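Long-range contacts in transcarboxylase 5S subunit (Propionibacterium freudenreichii subsp. shermanii, PDB 1RQB), which catalyses the cobalt-dependent transfer of a carboxyl group from the biotin of the 1.3S subunit to pyruvate, forming oxaloacetate: residues A41-M46 with I76-E81; K299-E304 with V474-A479; A353-L358 with S397-D402; L391-A396 with S413-I418. All coordinates share one frame; numbering follows the deposited sequence.

Contact 1: A41-M46 with I76-E81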
loop_
_atom_site.group_PDB
_atom_site.type_symbol
_atom_site.label_atom_id
_atom_site.label_comp_id
_atom_site.label_asym_id
_atom_site.label_seq_id
_atom_site.Cartn_x
_atom_site.Cartn_y
_atom_site.Cartn_z
ATOM N N ALA A 41 -12.594 -12.180 5.282
ATOM C CA ALA A 41 -14.019 -12.536 5.329
ATOM C C ALA A 41 -14.589 -12.568 6.750
ATOM O O ALA A 41 -15.435 -13.410 7.053
ATOM C CB ALA A 41 -14.215 -13.903 4.637
ATOM N N THR A 42 -14.127 -11.675 7.623
ATOM C CA THR A 42 -14.658 -11.558 8.990
ATOM C C THR A 42 -14.503 -12.859 9.781
ATOM O O THR A 42 -15.222 -13.072 10.756
ATOM C CB THR A 42 -16.184 -11.226 8.972
ATOM O OG1 THR A 42 -16.525 -10.495 7.784
ATOM C CG2 THR A 42 -16.556 -10.394 10.180
ATOM N N ARG A 43 -13.537 -13.701 9.427
ATOM C CA ARG A 43 -13.394 -14.999 10.101
ATOM C C ARG A 43 -12.498 -14.959 11.342
ATOM O O ARG A 43 -12.307 -15.989 11.985
ATOM C CB ARG A 43 -12.828 -16.034 9.132
ATOM C CG ARG A 43 -13.732 -16.407 7.961
ATOM C CD ARG A 43 -15.058 -16.956 8.460
ATOM N NE ARG A 43 -15.719 -17.797 7.461
ATOM C CZ ARG A 43 -16.329 -17.373 6.364
ATOM N NH1 ARG A 43 -16.392 -16.080 6.075
ATOM N NH2 ARG A 43 -16.884 -18.263 5.551
HETATM N N MSE A 44 -11.966 -13.802 11.714
HETATM C CA MSE A 44 -11.051 -13.747 12.864
HETATM C C MSE A 44 -11.693 -14.301 14.138
HETATM O O MSE A 44 -12.734 -13.824 14.586
HETATM C CB MSE A 44 -10.595 -12.322 13.144
HETATM C CG MSE A 44 -9.716 -12.260 14.363
HETATM SE SE MSE A 44 -7.893 -12.487 13.846
HETATM C CE MSE A 44 -7.583 -10.689 13.549
ATOM N N ALA A 45 -11.020 -15.269 14.750
ATOM C CA ALA A 45 -11.514 -15.898 15.985
ATOM C C ALA A 45 -11.111 -15.051 17.193
ATOM O O ALA A 45 -10.016 -14.494 17.243
ATOM C CB ALA A 45 -10.940 -17.300 16.118
HETATM N N MSE A 46 -11.999 -14.994 18.180
HETATM C CA MSE A 46 -11.757 -14.212 19.400
HETATM C C MSE A 46 -10.448 -14.658 20.056
HETATM O O MSE A 46 -9.690 -13.833 20.564
HETATM C CB MSE A 46 -12.927 -14.383 20.378
HETATM C CG MSE A 46 -12.807 -13.505 21.607
HETATM SE SE MSE A 46 -12.694 -11.604 21.094
HETATM C CE MSE A 46 -13.546 -10.842 22.668
ATOM N N ILE A 76 -22.121 -15.980 14.815
ATOM C CA ILE A 76 -23.114 -17.052 14.976
ATOM C C ILE A 76 -23.183 -17.983 13.765
ATOM O O ILE A 76 -23.616 -19.127 13.897
ATOM C CB ILE A 76 -24.524 -16.483 15.203
ATOM C CG1 ILE A 76 -24.986 -15.752 13.950
ATOM C CG2 ILE A 76 -24.532 -15.546 16.412
ATOM C CD1 ILE A 76 -26.378 -15.194 14.069
ATOM N N ARG A 77 -22.744 -17.537 12.596
ATOM C CA ARG A 77 -22.893 -18.398 11.414
ATOM C C ARG A 77 -21.661 -19.277 11.191
ATOM O O ARG A 77 -21.797 -20.425 10.773
ATOM C CB ARG A 77 -23.158 -17.530 10.173
ATOM C CG ARG A 77 -23.532 -18.306 8.912
ATOM C CD ARG A 77 -23.636 -17.388 7.686
ATOM N NE ARG A 77 -24.616 -16.309 7.817
ATOM C CZ ARG A 77 -25.909 -16.418 7.524
ATOM N NH1 ARG A 77 -26.398 -17.568 7.082
ATOM N NH2 ARG A 77 -26.716 -15.370 7.660
ATOM N N PHE A 78 -20.466 -18.779 11.498
ATOM C CA PHE A 78 -19.252 -19.557 11.204
ATOM C C PHE A 78 -18.407 -19.879 12.438
ATOM O O PHE A 78 -17.684 -20.875 12.439
ATOM C CB PHE A 78 -18.336 -18.778 10.250
ATOM C CG PHE A 78 -19.001 -18.328 8.986
ATOM C CD1 PHE A 78 -18.975 -16.987 8.621
ATOM C CD2 PHE A 78 -19.620 -19.243 8.144
ATOM C CE1 PHE A 78 -19.557 -16.559 7.433
ATOM C CE2 PHE A 78 -20.205 -18.832 6.954
ATOM C CZ PHE A 78 -20.174 -17.483 6.595
ATOM N N LEU A 79 -18.466 -19.065 13.486
ATOM C CA LEU A 79 -17.554 -19.291 14.616
ATOM C C LEU A 79 -18.249 -19.854 15.857
ATOM O O LEU A 79 -17.602 -20.027 16.889
ATOM C CB LEU A 79 -16.853 -17.970 14.971
ATOM C CG LEU A 79 -16.190 -17.203 13.817
ATOM C CD1 LEU A 79 -15.584 -15.916 14.353
ATOM C CD2 LEU A 79 -15.116 -18.057 13.154
ATOM N N ASN A 80 -19.544 -20.138 15.771
ATOM C CA ASN A 80 -20.299 -20.655 16.923
ATOM C C ASN A 80 -19.962 -19.826 18.162
ATOM O O ASN A 80 -19.716 -20.358 19.244
ATOM C CB ASN A 80 -19.967 -22.132 17.191
ATOM C CG ASN A 80 -20.922 -22.766 18.196
ATOM O OD1 ASN A 80 -22.138 -22.720 18.017
ATOM N ND2 ASN A 80 -20.376 -23.351 19.261
ATOM N N GLU A 81 -19.969 -18.510 17.995
ATOM C CA GLU A 81 -19.629 -17.589 19.089
ATOM C C GLU A 81 -20.789 -16.621 19.331
ATOM O O GLU A 81 -21.431 -16.158 18.390
ATOM C CB GLU A 81 -18.376 -16.799 18.696
ATOM C CG GLU A 81 -17.901 -15.823 19.751
ATOM C CD GLU A 81 -16.643 -15.089 19.327
ATOM O OE1 GLU A 81 -16.022 -15.504 18.320
ATOM O OE2 GLU A 81 -16.269 -14.109 20.004
HETATM O O HOH W 1 -14.142 -17.272 17.924
#
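The guanidinium of Arg43 lies flat on the ring of Phe78 in a cation-pi stack. Its CZ stands 3.6 Å from the centroid of the Phe78 ring, and the two planes are only 5° apart. NH2 sits over the middle of the ring, whereas NE and NH1 reach out above CD1 and CE1. A bend at chi2 (-59°) turns the arginine chain back, so that its flat end meets the aromatic face while CD lies beyond the rim near CD1. The guanidinium is probably kept from turning on the ring by a second bond: NH1 also donates to Ala41 O at 3.0 Å, along a lone pair of that carbonyl and within the guanidinium plane. CG of Arg77 approaches the other face of Phe78.

Leu79 packs its methyls on backbone carbonyls: CD1 comes 3.5 Å from Met44 O, and CD2 lies 3.7 Å from Arg43 O.

The polar link is indirect. An extended Glu81 side chain brings OE2 to 3.4 Å from CB of selenomethionine Met46, and OE1 accepts from a water at 2.6 Å. That water in turn accepts from Met46 N, and no direct hydrogen bond joins the two segments. Arg86 forms a salt bridge with Glu81 OE1, which would help keep the carboxylate ionised.

On the far side, Met44 touches His36 of the substrate site. The contact thus joins two loops of the carboxyltransferase TIM barrel, one following helix 31-39 and the other the end of helix 71-77, beside the substrate-binding region.

Contact 2: K299-E304 with V474-A479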
loop_
_atom_site.group_PDB
_atom_site.type_symbol
_atom_site.label_atom_id
_atom_site.label_comp_id
_atom_site.label_asym_id
_atom_site.label_seq_id
_atom_site.Cartn_x
_atom_site.Cartn_y
_atom_site.Cartn_z
ATOM N N LYS A 299 -2.510 -17.930 9.309
ATOM C CA LYS A 299 -3.492 -19.001 9.544
ATOM C C LYS A 299 -4.797 -18.753 8.783
ATOM O O LYS A 299 -5.606 -19.665 8.625
ATOM C CB LYS A 299 -3.812 -19.131 11.039
ATOM C CG LYS A 299 -2.613 -19.473 11.907
ATOM C CD LYS A 299 -3.022 -19.808 13.345
ATOM C CE LYS A 299 -3.798 -18.692 14.026
ATOM N NZ LYS A 299 -4.093 -19.044 15.452
ATOM N N TYR A 300 -5.001 -17.532 8.293
ATOM C CA TYR A 300 -6.248 -17.192 7.593
ATOM C C TYR A 300 -6.040 -17.102 6.079
ATOM O O TYR A 300 -6.879 -16.550 5.370
ATOM C CB TYR A 300 -6.782 -15.852 8.128
ATOM C CG TYR A 300 -7.284 -15.965 9.552
ATOM C CD1 TYR A 300 -6.406 -15.894 10.641
ATOM C CD2 TYR A 300 -8.636 -16.225 9.804
ATOM C CE1 TYR A 300 -6.871 -16.086 11.950
ATOM C CE2 TYR A 300 -9.106 -16.418 11.095
ATOM C CZ TYR A 300 -8.230 -16.351 12.157
ATOM O OH TYR A 300 -8.716 -16.552 13.423
ATOM N N LYS A 301 -4.960 -17.687 5.574
ATOM C CA LYS A 301 -4.643 -17.595 4.142
ATOM C C LYS A 301 -5.788 -18.075 3.246
ATOM O O LYS A 301 -5.963 -17.550 2.148
ATOM C CB LYS A 301 -3.381 -18.389 3.807
ATOM C CG LYS A 301 -3.500 -19.883 4.016
ATOM C CD LYS A 301 -2.223 -20.579 3.565
ATOM C CE LYS A 301 -1.928 -20.272 2.100
ATOM N NZ LYS A 301 -0.682 -20.934 1.608
ATOM N N LYS A 302 -6.563 -19.066 3.678
ATOM C CA LYS A 302 -7.649 -19.583 2.829
ATOM C C LYS A 302 -8.743 -18.535 2.613
ATOM O O LYS A 302 -9.613 -18.721 1.764
ATOM C CB LYS A 302 -8.298 -20.836 3.449
ATOM C CG LYS A 302 -7.393 -22.061 3.632
ATOM C CD LYS A 302 -6.844 -22.584 2.299
ATOM C CE LYS A 302 -6.024 -23.865 2.512
ATOM N NZ LYS A 302 -5.607 -24.473 1.216
ATOM N N PHE A 303 -8.736 -17.439 3.370
ATOM C CA PHE A 303 -9.802 -16.439 3.210
ATOM C C PHE A 303 -9.269 -15.117 2.648
ATOM O O PHE A 303 -10.017 -14.146 2.554
ATOM C CB PHE A 303 -10.483 -16.147 4.561
ATOM C CG PHE A 303 -11.058 -17.361 5.233
ATOM C CD1 PHE A 303 -10.322 -18.060 6.184
ATOM C CD2 PHE A 303 -12.328 -17.814 4.899
ATOM C CE1 PHE A 303 -10.845 -19.200 6.798
ATOM C CE2 PHE A 303 -12.869 -18.957 5.501
ATOM C CZ PHE A 303 -12.128 -19.652 6.450
ATOM N N GLU A 304 -8.000 -15.064 2.248
ATOM C CA GLU A 304 -7.401 -13.818 1.745
ATOM C C GLU A 304 -7.813 -13.517 0.301
ATOM O O GLU A 304 -8.211 -14.407 -0.448
ATOM C CB GLU A 304 -5.873 -13.907 1.787
ATOM C CG GLU A 304 -5.253 -14.049 3.158
ATOM C CD GLU A 304 -4.939 -12.705 3.808
ATOM O OE1 GLU A 304 -4.827 -11.693 3.081
ATOM O OE2 GLU A 304 -4.785 -12.667 5.047
ATOM N N VAL A 474 -12.070 -21.233 12.228
ATOM C CA VAL A 474 -12.084 -21.877 10.908
ATOM C C VAL A 474 -10.730 -21.641 10.233
ATOM O O VAL A 474 -10.552 -21.924 9.050
ATOM C CB VAL A 474 -13.210 -21.320 10.021
ATOM C CG1 VAL A 474 -14.553 -21.724 10.597
ATOM C CG2 VAL A 474 -13.110 -19.792 9.928
ATOM N N ALA A 475 -9.794 -21.098 11.003
ATOM C CA ALA A 475 -8.443 -20.811 10.499
ATOM C C ALA A 475 -7.620 -22.100 10.538
ATOM O O ALA A 475 -7.959 -23.044 11.250
ATOM C CB ALA A 475 -7.772 -19.749 11.378
ATOM N N LEU A 476 -6.543 -22.131 9.771
ATOM C CA LEU A 476 -5.660 -23.306 9.770
ATOM C C LEU A 476 -4.998 -23.401 11.146
ATOM O O LEU A 476 -4.788 -22.388 11.811
ATOM C CB LEU A 476 -4.575 -23.139 8.699
ATOM C CG LEU A 476 -5.098 -22.942 7.273
ATOM C CD1 LEU A 476 -3.950 -22.567 6.351
ATOM C CD2 LEU A 476 -5.769 -24.226 6.792
ATOM N N THR A 477 -4.710 -24.614 11.599
ATOM C CA THR A 477 -4.009 -24.766 12.883
ATOM C C THR A 477 -2.511 -24.686 12.582
ATOM O O THR A 477 -2.105 -24.756 11.423
ATOM C CB THR A 477 -4.284 -26.133 13.536
ATOM O OG1 THR A 477 -3.810 -27.173 12.670
ATOM C CG2 THR A 477 -5.774 -26.313 13.798
ATOM N N ASP A 478 -1.687 -24.530 13.609
ATOM C CA ASP A 478 -0.239 -24.463 13.370
ATOM C C ASP A 478 0.207 -25.728 12.632
ATOM O O ASP A 478 1.018 -25.674 11.709
ATOM C CB ASP A 478 0.511 -24.325 14.694
ATOM C CG ASP A 478 0.198 -23.019 15.399
ATOM O OD1 ASP A 478 0.365 -21.950 14.770
ATOM O OD2 ASP A 478 -0.216 -23.059 16.579
ATOM N N ALA A 479 -0.351 -26.863 13.039
ATOM C CA ALA A 479 -0.017 -28.156 12.425
ATOM C C ALA A 479 -0.370 -28.131 10.937
ATOM O O ALA A 479 0.413 -28.562 10.093
ATOM C CB ALA A 479 -0.780 -29.270 13.126
HETATM O O HOH W 2 -5.671 -21.801 14.479
#
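Lys299 and Leu476 meet through the backbone, Leu476 N donating to Lys299 O at 2.9 Å with an N-H...O angle of 160°. From there the Lys299 side chain runs along the opposite segment. Its CB lies 4.0 Å from Ala475 CB and also faces Leu476 O; CG and CD then pass that same carbonyl oxygen, CD at 3.5 Å. The chain bends at chi3 (-57°), and NZ ends in a salt bridge with Asp48, with a weak bond to a water that donates to Leu476 O. The carboxylate of Asp478 is nearby but not in contact with NZ.

Ala475 directs its methyl onto a face of the Tyr300 ring, a CH-pi contact with CB 3.6 Å from the ring centroid and displaced toward CZ. This joins the 3-10 segment that follows helix 283-296, next to the TIM barrel, to the stretch leading into helix 478-484, the last one modelled, where Thr477 is the N-cap. Tyr300 OH reaches beyond the methyl to Asp48 and to Ala45 N. An alanine in place of Tyr300 is likely to leave the Ala475 methyl without its aromatic face and Ala45 N without this hydroxyl partner.

Further along, Phe303 turns its edge to Val474 O, which lies in the ring plane, while its CZ touches Val474 CG2 at 3.6 Å. Leu476 meets two lysine chains: CD1 packs at 3.6 Å on CG of Lys301, whose NZ pairs with Glu484, and CD2 rests more loosely on CG of Lys302, 4.2 Å away.

Contact 3: A353-L358 with S397-D402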
loop_
_atom_site.group_PDB
_atom_site.type_symbol
_atom_site.label_atom_id
_atom_site.label_comp_id
_atom_site.label_asym_id
_atom_site.label_seq_id
_atom_site.Cartn_x
_atom_site.Cartn_y
_atom_site.Cartn_z
ATOM N N ALA A 353 -32.098 3.689 -10.267
ATOM C CA ALA A 353 -32.366 3.541 -8.830
ATOM C C ALA A 353 -32.077 4.836 -8.068
ATOM O O ALA A 353 -32.129 4.862 -6.839
ATOM C CB ALA A 353 -31.532 2.397 -8.267
ATOM N N GLY A 354 -31.764 5.913 -8.777
ATOM C CA GLY A 354 -31.496 7.165 -8.091
ATOM C C GLY A 354 -30.065 7.399 -7.628
ATOM O O GLY A 354 -29.835 8.176 -6.704
ATOM N N PHE A 355 -29.116 6.717 -8.258
ATOM C CA PHE A 355 -27.681 6.858 -7.970
ATOM C C PHE A 355 -27.327 6.536 -6.517
ATOM O O PHE A 355 -26.660 7.322 -5.845
ATOM C CB PHE A 355 -27.191 8.268 -8.294
ATOM C CG PHE A 355 -27.143 8.560 -9.758
ATOM C CD1 PHE A 355 -28.006 9.490 -10.325
ATOM C CD2 PHE A 355 -26.245 7.889 -10.578
ATOM C CE1 PHE A 355 -27.975 9.749 -11.695
ATOM C CE2 PHE A 355 -26.204 8.138 -11.944
ATOM C CZ PHE A 355 -27.074 9.074 -12.502
ATOM N N PRO A 356 -27.771 5.388 -6.003
ATOM C CA PRO A 356 -27.360 5.161 -4.617
ATOM C C PRO A 356 -25.877 4.784 -4.595
ATOM O O PRO A 356 -25.318 4.349 -5.601
ATOM C CB PRO A 356 -28.246 4.000 -4.183
ATOM C CG PRO A 356 -28.393 3.214 -5.469
ATOM C CD PRO A 356 -28.687 4.332 -6.467
ATOM N N PRO A 357 -25.211 4.984 -3.447
ATOM C CA PRO A 357 -23.785 4.639 -3.311
ATOM C C PRO A 357 -23.720 3.131 -3.557
ATOM O O PRO A 357 -24.636 2.410 -3.165
ATOM C CB PRO A 357 -23.485 4.989 -1.853
ATOM C CG PRO A 357 -24.456 6.110 -1.559
ATOM C CD PRO A 357 -25.727 5.633 -2.229
ATOM N N LEU A 358 -22.663 2.632 -4.195
ATOM C CA LEU A 358 -22.602 1.189 -4.475
ATOM C C LEU A 358 -21.899 0.433 -3.346
ATOM O O LEU A 358 -20.802 -0.100 -3.505
ATOM C CB LEU A 358 -21.921 0.920 -5.817
ATOM C CG LEU A 358 -22.735 1.394 -7.030
ATOM C CD1 LEU A 358 -22.020 0.989 -8.293
ATOM C CD2 LEU A 358 -24.139 0.786 -7.010
ATOM N N SER A 397 -33.766 7.784 -2.489
ATOM C CA SER A 397 -32.481 7.696 -3.196
ATOM C C SER A 397 -31.871 9.098 -3.251
ATOM O O SER A 397 -32.569 10.086 -3.022
ATOM C CB SER A 397 -32.695 7.173 -4.617
ATOM O OG SER A 397 -33.115 5.816 -4.619
ATOM N N PRO A 398 -30.556 9.204 -3.514
ATOM C CA PRO A 398 -29.927 10.528 -3.586
ATOM C C PRO A 398 -30.574 11.399 -4.666
ATOM O O PRO A 398 -30.674 12.615 -4.521
ATOM C CB PRO A 398 -28.475 10.197 -3.900
ATOM C CG PRO A 398 -28.273 8.930 -3.124
ATOM C CD PRO A 398 -29.531 8.146 -3.467
ATOM N N ALA A 399 -31.002 10.769 -5.752
ATOM C CA ALA A 399 -31.665 11.485 -6.851
ATOM C C ALA A 399 -33.016 10.818 -7.116
ATOM O O ALA A 399 -33.306 9.754 -6.570
ATOM C CB ALA A 399 -30.806 11.442 -8.111
ATOM N N ASP A 400 -33.833 11.437 -7.962
ATOM C CA ASP A 400 -35.156 10.877 -8.273
ATOM C C ASP A 400 -35.011 9.609 -9.116
ATOM O O ASP A 400 -34.225 9.555 -10.060
ATOM C CB ASP A 400 -36.017 11.905 -9.013
ATOM C CG ASP A 400 -36.384 13.086 -8.136
ATOM O OD1 ASP A 400 -36.892 12.859 -7.016
ATOM O OD2 ASP A 400 -36.171 14.242 -8.564
ATOM N N ARG A 401 -35.773 8.585 -8.744
ATOM C CA ARG A 401 -35.757 7.304 -9.464
ATOM C C ARG A 401 -36.546 7.438 -10.769
ATOM O O ARG A 401 -37.427 8.285 -10.896
ATOM C CB ARG A 401 -36.323 6.188 -8.569
ATOM C CG ARG A 401 -35.406 5.852 -7.373
ATOM C CD ARG A 401 -35.933 4.710 -6.523
ATOM N NE ARG A 401 -37.112 5.066 -5.740
ATOM C CZ ARG A 401 -37.073 5.394 -4.452
ATOM N NH1 ARG A 401 -35.914 5.406 -3.801
ATOM N NH2 ARG A 401 -38.188 5.716 -3.812
ATOM N N ASP A 402 -36.214 6.600 -11.743
ATOM C CA ASP A 402 -36.864 6.644 -13.060
ATOM C C ASP A 402 -38.327 6.207 -12.949
ATOM O O ASP A 402 -38.623 5.055 -12.634
ATOM C CB ASP A 402 -36.108 5.743 -14.040
ATOM C CG ASP A 402 -36.636 5.844 -15.456
ATOM O OD1 ASP A 402 -37.287 6.862 -15.777
ATOM O OD2 ASP A 402 -36.385 4.914 -16.249
#
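Gly354, the C-prime residue of the Schellman motif that ends helix 339-352, packs its bare CA against Ser397 CB at 3.7 Å. This is the tight part of the contact. A side chain at Gly354 would run into Ser397 CB and Ala399 O, and the positive phi would also press it against the preceding carbonyl. Two hydrogen bonds fasten the helix end here. Ser397 OG donates to Ala353 O at 2.6 Å, with chi1 (-68°) setting OG opposite the carbonyl carbon; Ala399 N donates to Gly354 O at 3.0 Å, tilted 24° out of the carbonyl plane. CD of Pro398 lies 3.3 Å from the same Gly354 O, and CG of Arg401, also in 397-402, lies 3.5 Å from Ala353 O.

The packing slackens beyond Gly354. Phe355 offers its ring edge to Ala399 CB, 4.1 Å from CD1, and Pro398 is loose against Pro356 and Pro357, although its CG comes within 3.5 Å of Phe355 O. That buried oxygen has no hydrogen-bonding partner. Asp400, exposed on the solvent side, has its CB directed away from 353-358.

The serine hydroxyl also accepts: Arg401 NH1 donates to Ser397 OG at 2.9 Å, with the oxygen 19° out of the guanidinium plane.

Contact 4: L391-A396 with S413-I418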
loop_
_atom_site.group_PDB
_atom_site.type_symbol
_atom_site.label_atom_id
_atom_site.label_comp_id
_atom_site.label_asym_id
_atom_site.label_seq_id
_atom_site.Cartn_x
_atom_site.Cartn_y
_atom_site.Cartn_z
ATOM N N LEU A 391 -39.453 0.978 -5.457
ATOM C CA LEU A 391 -40.743 1.391 -4.882
ATOM C C LEU A 391 -40.571 2.164 -3.572
ATOM O O LEU A 391 -41.558 2.547 -2.945
ATOM C CB LEU A 391 -41.635 0.162 -4.670
ATOM C CG LEU A 391 -41.940 -0.558 -5.987
ATOM C CD1 LEU A 391 -42.561 -1.920 -5.723
ATOM C CD2 LEU A 391 -42.851 0.310 -6.832
ATOM N N GLY A 392 -39.329 2.397 -3.152
ATOM C CA GLY A 392 -39.097 3.158 -1.932
ATOM C C GLY A 392 -39.128 2.419 -0.604
ATOM O O GLY A 392 -39.126 3.046 0.454
ATOM N N TYR A 393 -39.107 1.094 -0.632
ATOM C CA TYR A 393 -39.174 0.353 0.636
ATOM C C TYR A 393 -37.819 0.333 1.345
ATOM O O TYR A 393 -37.699 -0.193 2.449
ATOM C CB TYR A 393 -39.734 -1.050 0.408
ATOM C CG TYR A 393 -41.223 -0.991 0.141
ATOM C CD1 TYR A 393 -41.707 -0.633 -1.115
ATOM C CD2 TYR A 393 -42.147 -1.197 1.169
ATOM C CE1 TYR A 393 -43.075 -0.474 -1.350
ATOM C CE2 TYR A 393 -43.522 -1.039 0.946
ATOM C CZ TYR A 393 -43.976 -0.675 -0.317
ATOM O OH TYR A 393 -45.323 -0.492 -0.558
ATOM N N TYR A 394 -36.798 0.919 0.731
ATOM C CA TYR A 394 -35.490 0.993 1.397
ATOM C C TYR A 394 -35.214 2.451 1.767
ATOM O O TYR A 394 -34.185 2.773 2.360
ATOM C CB TYR A 394 -34.369 0.483 0.494
ATOM C CG TYR A 394 -34.306 -1.023 0.361
ATOM C CD1 TYR A 394 -33.281 -1.631 -0.363
ATOM C CD2 TYR A 394 -35.272 -1.843 0.946
ATOM C CE1 TYR A 394 -33.221 -3.017 -0.505
ATOM C CE2 TYR A 394 -35.222 -3.229 0.810
ATOM C CZ TYR A 394 -34.196 -3.805 0.083
ATOM O OH TYR A 394 -34.149 -5.167 -0.070
ATOM N N GLY A 395 -36.148 3.328 1.413
ATOM C CA GLY A 395 -35.980 4.739 1.706
ATOM C C GLY A 395 -35.837 5.561 0.438
ATOM O O GLY A 395 -36.095 5.070 -0.659
ATOM N N ALA A 396 -35.416 6.812 0.582
ATOM C CA ALA A 396 -35.258 7.703 -0.577
ATOM C C ALA A 396 -33.864 7.538 -1.186
ATOM O O ALA A 396 -32.907 7.191 -0.495
ATOM C CB ALA A 396 -35.465 9.155 -0.151
ATOM N N SER A 413 -44.612 -6.268 -8.783
ATOM C CA SER A 413 -44.631 -6.591 -7.350
ATOM C C SER A 413 -46.050 -6.434 -6.798
ATOM O O SER A 413 -46.415 -7.064 -5.807
ATOM C CB SER A 413 -43.693 -5.659 -6.587
ATOM O OG SER A 413 -44.171 -4.328 -6.646
ATOM N N GLY A 414 -46.842 -5.585 -7.445
ATOM C CA GLY A 414 -48.194 -5.357 -6.975
ATOM C C GLY A 414 -48.190 -4.411 -5.788
ATOM O O GLY A 414 -49.240 -4.091 -5.232
ATOM N N LYS A 415 -47.000 -3.966 -5.392
ATOM C CA LYS A 415 -46.874 -3.036 -4.262
ATOM C C LYS A 415 -46.958 -1.596 -4.769
ATOM O O LYS A 415 -46.462 -1.271 -5.846
ATOM C CB LYS A 415 -45.536 -3.199 -3.547
ATOM C CG LYS A 415 -45.289 -4.526 -2.877
ATOM C CD LYS A 415 -43.953 -4.454 -2.152
ATOM C CE LYS A 415 -43.620 -5.728 -1.408
ATOM N NZ LYS A 415 -42.383 -5.541 -0.599
ATOM N N LYS A 416 -47.584 -0.741 -3.971
ATOM C CA LYS A 416 -47.715 0.681 -4.321
ATOM C C LYS A 416 -46.447 1.410 -3.868
ATOM O O LYS A 416 -45.893 1.117 -2.810
ATOM C CB LYS A 416 -48.958 1.265 -3.643
ATOM C CG LYS A 416 -48.969 1.119 -2.128
ATOM C CD LYS A 416 -50.287 1.585 -1.501
ATOM C CE LYS A 416 -50.606 3.050 -1.792
ATOM N NZ LYS A 416 -51.022 3.289 -3.207
ATOM N N PRO A 417 -45.966 2.362 -4.677
ATOM C CA PRO A 417 -44.754 3.113 -4.331
ATOM C C PRO A 417 -44.963 3.955 -3.070
ATOM O O PRO A 417 -46.042 4.508 -2.863
ATOM C CB PRO A 417 -44.529 4.002 -5.558
ATOM C CG PRO A 417 -45.267 3.292 -6.665
ATOM C CD PRO A 417 -46.504 2.805 -5.973
ATOM N N ILE A 418 -43.934 4.046 -2.233
ATOM C CA ILE A 418 -44.016 4.861 -1.012
ATOM C C ILE A 418 -42.863 5.866 -1.028
ATOM O O ILE A 418 -41.883 5.683 -1.748
ATOM C CB ILE A 418 -43.933 4.000 0.271
ATOM C CG1 ILE A 418 -42.541 3.366 0.408
ATOM C CG2 ILE A 418 -44.994 2.913 0.229
ATOM C CD1 ILE A 418 -42.323 2.676 1.745
HETATM O O HOH W 3 -38.884 6.980 -0.897
#
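A Schellman motif at Gly392 ends helix 384-390, and a type I turn from Gly392 to Gly395 follows; the incoming 413-418 segment closes against both. Leu391 O receives Ile418 N in a nearly straight bond of 2.9 Å (N-H...O 175°).

Tyr393 is gripped on two faces and at its tip. CD1 of Ile418 sits over the middle of one face, 4.0 Å from the ring centroid, because chi1 (67°) places CG1 between the backbone N and carbonyl carbon. Across the opposite face runs the extended Lys415 chain, CD near the rim and NZ 4.7 Å from the centroid in a cation-pi contact, while NZ also pairs with Asp388. OH donates to Lys416 O at 2.8 Å, in the carbonyl plane. A phenylalanine in its place would probably leave Lys416 O without its hydroxyl donor.

Leu391 lays CD2 against Pro417 CG at 3.8 Å and CD1 beside Lys415 CB. Ser413 OG, hydrogen-bonded to Ala409 O, accepts from Lys415 N in an ST turn. A CB on Gly392 would clash with Ile418 O.

The two segments flank helix 403-413 in the chain: one follows helix 384-390, the other leaves the end of helix 403-413, and Leu391 also packs on Ala409 and Glu410 of that helix.

In the fold
The four contacts form two pairs. Contacts 1 and 2, with centres 13 Å apart, meet where Arg43 CG packs on Phe303. Contacts 3 and 4, also 13 Å apart between centres, meet through Arg401, whose NH1 is 3.2 Å from Gly395 O. The pairs are about 34 to 43 Å apart, centre to centre. Along the chain contact 1 closes first; contacts 3 and 4 interleave, both nested inside the long loop that contact 2 closes. The helical conserved carboxylase domain thus packs internally through contacts 3 and 4, while contact 2 returns its C-terminal part to the TIM-barrel side, next to contact 1.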